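Local coordinates for protein involved in catabolism of external DNA (Legionella pneumophila subsp. pneumophila, PDB 2OO3) that probably methylates the N6 atom of an adenine in 23S ribosomal RNA, with S-adenosyl-L-methionine as the methyl donor, at residues Q113-L118 and K138-H143; S102-I107 and P133-K138; K35-L40 and N108-Q113. All blocks are in the same frame, centred on the assembly; numbering follows the deposited sequence.

Contact 1 of 3, residues Q113-L118 and K138-H143; sequences QDRLYL and KVYVNH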
# COMPACT_ATOMS: atom_id res chain seq x y z
N GLN A 113 -8.25 5.25 19.24
CA GLN A 113 -8.62 3.91 19.75
C GLN A 113 -7.94 2.75 19.00
O GLN A 113 -8.01 1.60 19.42
CB GLN A 113 -10.15 3.70 19.68
CG GLN A 113 -10.64 3.60 18.23
CD GLN A 113 -12.12 3.59 18.11
OE1 GLN A 113 -12.76 2.59 18.46
NE2 GLN A 113 -12.71 4.70 17.59
N ASP A 114 -7.31 3.03 17.88
CA ASP A 114 -6.80 1.96 17.02
C ASP A 114 -5.43 1.56 17.51
O ASP A 114 -4.88 2.21 18.41
CB ASP A 114 -6.76 2.43 15.54
CG ASP A 114 -8.15 2.79 15.02
OD1 ASP A 114 -9.12 2.05 15.35
OD2 ASP A 114 -8.29 3.81 14.27
N ARG A 115 -4.87 0.51 16.94
CA ARG A 115 -3.51 0.12 17.34
C ARG A 115 -2.69 -0.15 16.11
O ARG A 115 -3.08 -1.01 15.30
CB ARG A 115 -3.53 -1.13 18.22
CG ARG A 115 -2.17 -1.58 18.66
CD ARG A 115 -2.26 -2.58 19.82
NE ARG A 115 -3.03 -3.75 19.44
CZ ARG A 115 -2.52 -4.94 19.10
NH1 ARG A 115 -1.21 -5.14 19.10
NH2 ARG A 115 -3.35 -5.93 18.77
N LEU A 116 -1.58 0.58 15.98
CA LEU A 116 -0.68 0.43 14.82
C LEU A 116 0.52 -0.38 15.24
O LEU A 116 1.16 -0.09 16.25
CB LEU A 116 -0.20 1.78 14.26
CG LEU A 116 -1.23 2.75 13.63
CD1 LEU A 116 -2.10 3.43 14.69
CD2 LEU A 116 -0.51 3.78 12.75
N TYR A 117 0.87 -1.36 14.42
CA TYR A 117 2.02 -2.15 14.68
C TYR A 117 2.88 -2.15 13.41
O TYR A 117 2.49 -2.68 12.35
CB TYR A 117 1.54 -3.55 15.02
CG TYR A 117 2.57 -4.41 15.65
CD1 TYR A 117 2.48 -4.77 17.01
CD2 TYR A 117 3.64 -4.91 14.89
CE1 TYR A 117 3.43 -5.61 17.58
CE2 TYR A 117 4.59 -5.74 15.46
CZ TYR A 117 4.46 -6.08 16.80
OH TYR A 117 5.37 -6.91 17.35
N LEU A 118 4.06 -1.55 13.52
CA LEU A 118 4.90 -1.32 12.35
C LEU A 118 6.18 -2.14 12.46
O LEU A 118 6.87 -2.05 13.48
CB LEU A 118 5.27 0.16 12.25
CG LEU A 118 4.10 1.17 12.30
CD1 LEU A 118 4.57 2.63 12.36
CD2 LEU A 118 3.07 0.92 11.11
N LYS A 138 -1.68 5.35 18.77
CA LYS A 138 -1.04 4.32 19.57
C LYS A 138 -0.15 3.53 18.58
O LYS A 138 -0.64 2.70 17.81
CB LYS A 138 -2.16 3.47 20.17
CG LYS A 138 -1.80 2.46 21.20
CD LYS A 138 -3.07 2.07 22.08
CE LYS A 138 -4.20 1.36 21.30
NZ LYS A 138 -5.55 1.30 22.00
N VAL A 139 1.15 3.80 18.60
CA VAL A 139 2.04 3.31 17.56
C VAL A 139 3.17 2.45 18.13
O VAL A 139 4.00 2.93 18.89
CB VAL A 139 2.66 4.48 16.73
CG1 VAL A 139 3.58 3.92 15.61
CG2 VAL A 139 1.57 5.35 16.11
N TYR A 140 3.18 1.17 17.77
CA TYR A 140 4.25 0.26 18.21
C TYR A 140 5.20 -0.05 17.08
O TYR A 140 4.81 -0.68 16.09
CB TYR A 140 3.65 -1.04 18.74
CG TYR A 140 2.84 -0.78 19.99
CD1 TYR A 140 3.44 -0.86 21.26
CD2 TYR A 140 1.48 -0.42 19.91
CE1 TYR A 140 2.71 -0.59 22.42
CE2 TYR A 140 0.73 -0.16 21.08
CZ TYR A 140 1.35 -0.26 22.32
OH TYR A 140 0.61 0.00 23.46
N VAL A 141 6.44 0.39 17.21
CA VAL A 141 7.45 0.19 16.16
C VAL A 141 8.36 -0.96 16.57
O VAL A 141 8.93 -0.92 17.66
CB VAL A 141 8.29 1.45 15.97
CG1 VAL A 141 9.34 1.27 14.85
CG2 VAL A 141 7.39 2.65 15.68
N ASN A 142 8.50 -1.96 15.69
CA ASN A 142 9.25 -3.18 15.97
C ASN A 142 10.34 -3.54 14.96
O ASN A 142 10.09 -3.54 13.75
CB ASN A 142 8.28 -4.33 16.11
CG ASN A 142 7.31 -4.11 17.25
OD1 ASN A 142 7.55 -4.53 18.38
ND2 ASN A 142 6.20 -3.41 16.96
N HIS A 143 11.54 -3.79 15.45
CA HIS A 143 12.67 -4.17 14.61
C HIS A 143 12.64 -5.70 14.47
O HIS A 143 13.16 -6.43 15.31
CB HIS A 143 13.99 -3.67 15.23
CG HIS A 143 15.19 -3.90 14.37
ND1 HIS A 143 16.48 -3.89 14.87
CD2 HIS A 143 15.30 -4.15 13.04
CE1 HIS A 143 17.33 -4.12 13.89
NE2 HIS A 143 16.64 -4.30 12.77
O HOH W 1 -4.03 4.73 17.51

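Contact 2 of 3, residues S102-I107 and P133-K138; sequences SPYFAI and PHFNKK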
# COMPACT_ATOMS: atom_id res chain seq x y z
N SER A 102 3.95 4.78 4.00
CA SER A 102 2.67 4.25 4.44
C SER A 102 2.38 4.46 5.94
O SER A 102 1.24 4.82 6.30
CB SER A 102 2.50 2.77 3.99
OG SER A 102 3.42 1.95 4.68
N PRO A 103 3.38 4.32 6.82
CA PRO A 103 3.04 4.60 8.24
C PRO A 103 2.56 6.04 8.50
O PRO A 103 1.70 6.24 9.32
CB PRO A 103 4.39 4.38 8.96
CG PRO A 103 5.14 3.46 8.10
CD PRO A 103 4.81 3.93 6.70
N TYR A 104 3.12 7.02 7.78
CA TYR A 104 2.71 8.42 7.90
C TYR A 104 1.28 8.63 7.41
O TYR A 104 0.50 9.36 8.05
CB TYR A 104 3.71 9.35 7.17
CG TYR A 104 3.61 10.79 7.59
CD1 TYR A 104 4.46 11.31 8.58
CD2 TYR A 104 2.70 11.65 6.98
CE1 TYR A 104 4.36 12.65 9.01
CE2 TYR A 104 2.62 13.02 7.38
CZ TYR A 104 3.45 13.49 8.39
OH TYR A 104 3.38 14.80 8.78
N PHE A 105 0.88 7.97 6.33
CA PHE A 105 -0.55 7.96 5.97
C PHE A 105 -1.44 7.35 7.07
O PHE A 105 -2.50 7.91 7.44
CB PHE A 105 -0.76 7.24 4.62
CG PHE A 105 -0.17 7.98 3.43
CD1 PHE A 105 -0.85 9.09 2.88
CD2 PHE A 105 1.02 7.58 2.86
CE1 PHE A 105 -0.30 9.79 1.77
CE2 PHE A 105 1.56 8.26 1.74
CZ PHE A 105 0.90 9.37 1.22
N ALA A 106 -1.04 6.19 7.59
CA ALA A 106 -1.88 5.48 8.56
C ALA A 106 -2.09 6.28 9.86
O ALA A 106 -3.19 6.36 10.42
CB ALA A 106 -1.31 4.07 8.84
N ILE A 107 -1.02 6.89 10.34
CA ILE A 107 -1.09 7.68 11.55
C ILE A 107 -2.02 8.87 11.33
O ILE A 107 -2.71 9.29 12.25
CB ILE A 107 0.35 8.12 11.99
CG1 ILE A 107 1.11 6.91 12.54
CG2 ILE A 107 0.26 9.13 13.08
CD1 ILE A 107 2.68 7.12 12.71
N PRO A 133 6.20 11.09 14.03
CA PRO A 133 5.26 11.59 15.04
C PRO A 133 4.12 10.57 15.23
O PRO A 133 3.73 9.89 14.26
CB PRO A 133 4.71 12.90 14.42
CG PRO A 133 4.92 12.77 12.93
CD PRO A 133 6.21 11.94 12.81
N HIS A 134 3.60 10.47 16.46
CA HIS A 134 2.46 9.59 16.74
C HIS A 134 1.19 10.39 16.87
O HIS A 134 0.11 9.82 16.86
CB HIS A 134 2.68 8.75 18.02
CG HIS A 134 3.86 7.82 17.94
ND1 HIS A 134 4.34 7.11 19.02
CD2 HIS A 134 4.66 7.51 16.89
CE1 HIS A 134 5.37 6.37 18.62
NE2 HIS A 134 5.59 6.61 17.34
N PHE A 135 1.30 11.70 16.99
CA PHE A 135 0.12 12.53 17.36
C PHE A 135 -0.54 11.91 18.60
O PHE A 135 0.16 11.57 19.56
CB PHE A 135 -0.83 12.66 16.18
CG PHE A 135 -0.17 13.17 14.92
CD1 PHE A 135 0.49 14.39 14.91
CD2 PHE A 135 -0.17 12.42 13.78
CE1 PHE A 135 1.14 14.83 13.73
CE2 PHE A 135 0.46 12.88 12.61
CZ PHE A 135 1.12 14.06 12.60
N ASN A 136 -1.86 11.72 18.58
CA ASN A 136 -2.52 11.00 19.67
C ASN A 136 -2.81 9.53 19.34
O ASN A 136 -3.70 8.92 19.95
CB ASN A 136 -3.82 11.72 20.10
CG ASN A 136 -4.90 11.69 19.02
OD1 ASN A 136 -4.58 11.60 17.82
ND2 ASN A 136 -6.17 11.78 19.42
N LYS A 137 -2.06 8.94 18.40
CA LYS A 137 -2.29 7.52 18.06
C LYS A 137 -1.37 6.63 18.85
O LYS A 137 -0.40 7.08 19.49
CB LYS A 137 -2.09 7.21 16.57
CG LYS A 137 -2.55 8.27 15.62
CD LYS A 137 -4.03 8.68 15.81
CE LYS A 137 -4.19 10.06 15.18
NZ LYS A 137 -5.26 10.09 14.21
N LYS A 138 -1.68 5.35 18.77
CA LYS A 138 -1.04 4.32 19.57
C LYS A 138 -0.15 3.53 18.58
O LYS A 138 -0.64 2.70 17.81
CB LYS A 138 -2.16 3.47 20.17
CG LYS A 138 -1.80 2.46 21.20
CD LYS A 138 -3.07 2.07 22.08
CE LYS A 138 -4.20 1.36 21.30
NZ LYS A 138 -5.55 1.30 22.00

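Contact 3 of 3, residues K35-L40 and N108-Q113; sequences KPLFYL and NQLRSQ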
# COMPACT_ATOMS: atom_id res chain seq x y z
N LYS A 35 -15.21 0.92 16.27
CA LYS A 35 -14.62 -0.13 17.09
C LYS A 35 -13.14 -0.11 16.68
O LYS A 35 -12.86 0.17 15.51
CB LYS A 35 -15.21 -1.51 16.76
CG LYS A 35 -16.64 -1.74 17.27
CD LYS A 35 -16.73 -1.88 18.77
CE LYS A 35 -18.21 -1.98 19.23
NZ LYS A 35 -18.86 -3.36 19.18
N PRO A 36 -12.23 -0.39 17.63
CA PRO A 36 -10.80 -0.33 17.35
C PRO A 36 -10.41 -1.25 16.23
O PRO A 36 -11.02 -2.31 16.02
CB PRO A 36 -10.15 -0.81 18.66
CG PRO A 36 -11.24 -1.30 19.49
CD PRO A 36 -12.50 -0.72 19.04
N LEU A 37 -9.41 -0.81 15.50
CA LEU A 37 -8.83 -1.51 14.38
C LEU A 37 -7.38 -1.79 14.72
O LEU A 37 -6.66 -0.91 15.25
CB LEU A 37 -8.94 -0.63 13.10
CG LEU A 37 -8.31 -1.10 11.78
CD1 LEU A 37 -9.05 -2.32 11.19
CD2 LEU A 37 -8.28 0.02 10.73
N PHE A 38 -6.94 -3.02 14.46
CA PHE A 38 -5.51 -3.33 14.45
C PHE A 38 -4.95 -3.03 13.05
O PHE A 38 -5.47 -3.54 12.04
CB PHE A 38 -5.33 -4.83 14.76
CG PHE A 38 -3.91 -5.27 14.83
CD1 PHE A 38 -3.00 -4.61 15.64
CD2 PHE A 38 -3.48 -6.39 14.12
CE1 PHE A 38 -1.69 -5.01 15.74
CE2 PHE A 38 -2.13 -6.81 14.21
CZ PHE A 38 -1.24 -6.12 15.01
N TYR A 39 -3.90 -2.23 12.98
CA TYR A 39 -3.27 -1.93 11.70
C TYR A 39 -1.86 -2.50 11.76
O TYR A 39 -1.06 -2.10 12.60
CB TYR A 39 -3.25 -0.41 11.45
CG TYR A 39 -2.46 -0.03 10.22
CD1 TYR A 39 -3.04 -0.15 8.94
CD2 TYR A 39 -1.15 0.43 10.32
CE1 TYR A 39 -2.33 0.18 7.79
CE2 TYR A 39 -0.42 0.79 9.15
CZ TYR A 39 -1.02 0.65 7.91
OH TYR A 39 -0.35 0.98 6.75
N LEU A 40 -1.58 -3.45 10.88
CA LEU A 40 -0.27 -4.12 10.84
C LEU A 40 0.46 -3.88 9.51
O LEU A 40 -0.09 -4.21 8.43
CB LEU A 40 -0.44 -5.64 11.10
CG LEU A 40 0.77 -6.54 10.86
CD1 LEU A 40 1.88 -6.18 11.85
CD2 LEU A 40 0.34 -7.96 11.07
N ASN A 108 -2.07 9.39 10.11
CA ASN A 108 -2.99 10.49 9.84
C ASN A 108 -4.45 10.11 9.82
O ASN A 108 -5.28 10.84 10.36
CB ASN A 108 -2.61 11.25 8.56
CG ASN A 108 -1.69 12.41 8.85
OD1 ASN A 108 -2.15 13.50 9.22
ND2 ASN A 108 -0.39 12.16 8.77
N GLN A 109 -4.79 8.97 9.23
CA GLN A 109 -6.18 8.58 9.11
C GLN A 109 -6.79 7.73 10.25
O GLN A 109 -8.03 7.68 10.42
CB GLN A 109 -6.35 7.84 7.80
CG GLN A 109 -6.64 8.78 6.63
CD GLN A 109 -6.75 8.00 5.37
OE1 GLN A 109 -5.76 7.48 4.90
NE2 GLN A 109 -7.96 7.83 4.87
N LEU A 110 -5.94 7.03 10.98
CA LEU A 110 -6.41 6.18 12.07
C LEU A 110 -6.78 7.00 13.30
O LEU A 110 -6.55 8.22 13.32
CB LEU A 110 -5.38 5.08 12.38
CG LEU A 110 -5.34 3.99 11.29
CD1 LEU A 110 -4.24 2.97 11.60
CD2 LEU A 110 -6.66 3.26 11.20
N ARG A 111 -7.37 6.34 14.30
CA ARG A 111 -7.92 7.04 15.47
C ARG A 111 -7.17 6.67 16.74
O ARG A 111 -6.43 5.68 16.78
CB ARG A 111 -9.41 6.69 15.59
CG ARG A 111 -10.11 7.00 14.30
CD ARG A 111 -11.21 6.08 13.94
NE ARG A 111 -10.90 4.65 14.03
CZ ARG A 111 -11.86 3.73 14.05
NH1 ARG A 111 -13.12 4.14 13.98
NH2 ARG A 111 -11.59 2.43 14.17
N SER A 112 -7.37 7.45 17.80
CA SER A 112 -6.73 7.16 19.07
C SER A 112 -7.07 5.78 19.59
O SER A 112 -6.25 5.18 20.30
CB SER A 112 -7.10 8.21 20.13
OG SER A 112 -8.50 8.35 20.21
N GLN A 113 -8.25 5.25 19.24
CA GLN A 113 -8.62 3.91 19.75
C GLN A 113 -7.94 2.75 19.00
O GLN A 113 -8.01 1.60 19.42
CB GLN A 113 -10.15 3.70 19.68
CG GLN A 113 -10.64 3.60 18.23
CD GLN A 113 -12.12 3.59 18.11
OE1 GLN A 113 -12.76 2.59 18.46
NE2 GLN A 113 -12.71 4.70 17.59

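Contact 1 of 3, residues Q113-L118 and K138-H143
One face of the Y117 ring carries the side-chain amide of N142, whose ND2 sits 3.1 Å above the ring plane and toward its rim. The planes of ring and amide are nearly parallel, 6° apart, so the amide lies flat on the phenol, with N142 ND2 3.2 Å from Y117 CZ. A first torsion of -165° turns the Y117 ring away from its own backbone N and toward N142. The Y140 ring has L116 O at its edge, in plane, while R115 CG lies 4.0 Å from Y140 CD2 and R115 CD rests on Y140 CE2; the guanidinium stands steeply to that ring and continues to a salt bridge with E158. Behind these side chains, strands 115-118 and 139-142 run parallel, 14° apart, as the two strands of the beta-alpha-beta unit completed by helix 123-129, at one border of the Rossmann-type sheet. L116 N donates to K138 O, Y140 N to L116 O, L118 N to Y140 O and N142 N to L118 O, the last at 2.7 Å. On the sheet face opposite Y117 and Y140, L118 CD1 packs on V139 CG1 at 3.6 Å, and helix 102-109 covers L116 and V139. Where the strands begin, a water bridges D114 O and K138 N, and the K138 side chain bends at chi3 to bring CE against D114 O.

Contact 2 of 3, residues S102-I107 and P133-K138
I107 has by far the most surface buried here, and both of its branches meet the loop. Its CD1 reaches P133 O at 3.3 Å, while CG2 presses on F135 at CD2, 3.4 Å away. A chi1 of -72° turns CG2 to F135 and sends CG1, with CD1 beyond it, toward P133 O; CG2 is also near that oxygen. F135 comes to the isoleucine at about a right angle, and one face of its ring is met by CB of P133 from its own loop. Y104, one helical turn before I107, has the next largest share: its CE1 touches P133 CG at 4.0 Å, the two side chains crossing at about a right angle. The hydroxyl of Y104 lies near the edge of the F135 ring and is hydrogen-bonded to Q89 of helix 81-90, which fixes the far end of the phenol. The loop carrying P133 and F135 links helix 123-129 to strand 139-142, and thus forms part of a beta-alpha-beta crossover in the Rossmann-type fold; it folds as a type II' turn from H134 to K137, with K137 N bonded to H134 O at 2.8 Å. The turn directs K137 back to the helix, where CG rests on I107 CG2 at 3.9 Å. Bends at chi2 and chi4 bring its NZ to I107 O for a weak hydrogen bond of 3.3 Å; the same ammonium also lies close to L110 O just past the helix, at a spacing too short to be trusted in detail.

Contact 3 of 3, residues K35-L40 and N108-Q113
The chain from K35 to Y39 and that from L110 to Q113 run 126° apart, with their CA atoms nearest at P36 and Q113, 5.3 Å apart. R111 bends at chi2 and chi3 to place its NH2 2.9 Å from K35 O; the bond is bent (133° at the hydrogen), and the donor stands above the carbonyl plane. The guanidinium is held further by D114, in a salt bridge from NE, and by K33 O at NH1. Q113 crosses P36 at about a right angle: OE1 lies 3.4 Å from P36 CD, while NE2 is bonded to D34. Nearer the sheet, L110 divides its two methyls. CD2 packs on L37 CD2 at 3.7 Å, and CD1 meets Y39 CB at 3.5 Å, close to the root of the phenol, whose hydroxyl bonds to E41. L110 is the first residue past helix 102-109 to leave helical geometry, and its side chain points to strand 38-41. L27 of helix 14-30 and L116 of strand 115-119 also touch L110, while strand 38-41 lies between strands 115-119 and 161-165 in the Rossmann-type sheet.

Overall arrangement
From the N terminus, residues 35-40 lead into strand 38-41, and contact 3 closes the long loop from there to the end of helix 102-109. That helix opens contact 2, which closes on the loop before strand 139-142. Contact 1 starts at Q113, shared with contact 3, and ends on strand 139-142; contacts 1 and 2 share K138 and cross along the chain. Contacts 2 and 3 cross as well, whereas 3 and 1 follow in series. Strands 38-41 and 115-119 are sheet neighbours, joined through R115 O to Y39 N, and L116 against I107 seats helix 102-109 on the sheet. Together the contacts tie three parallel strands to one covering helix.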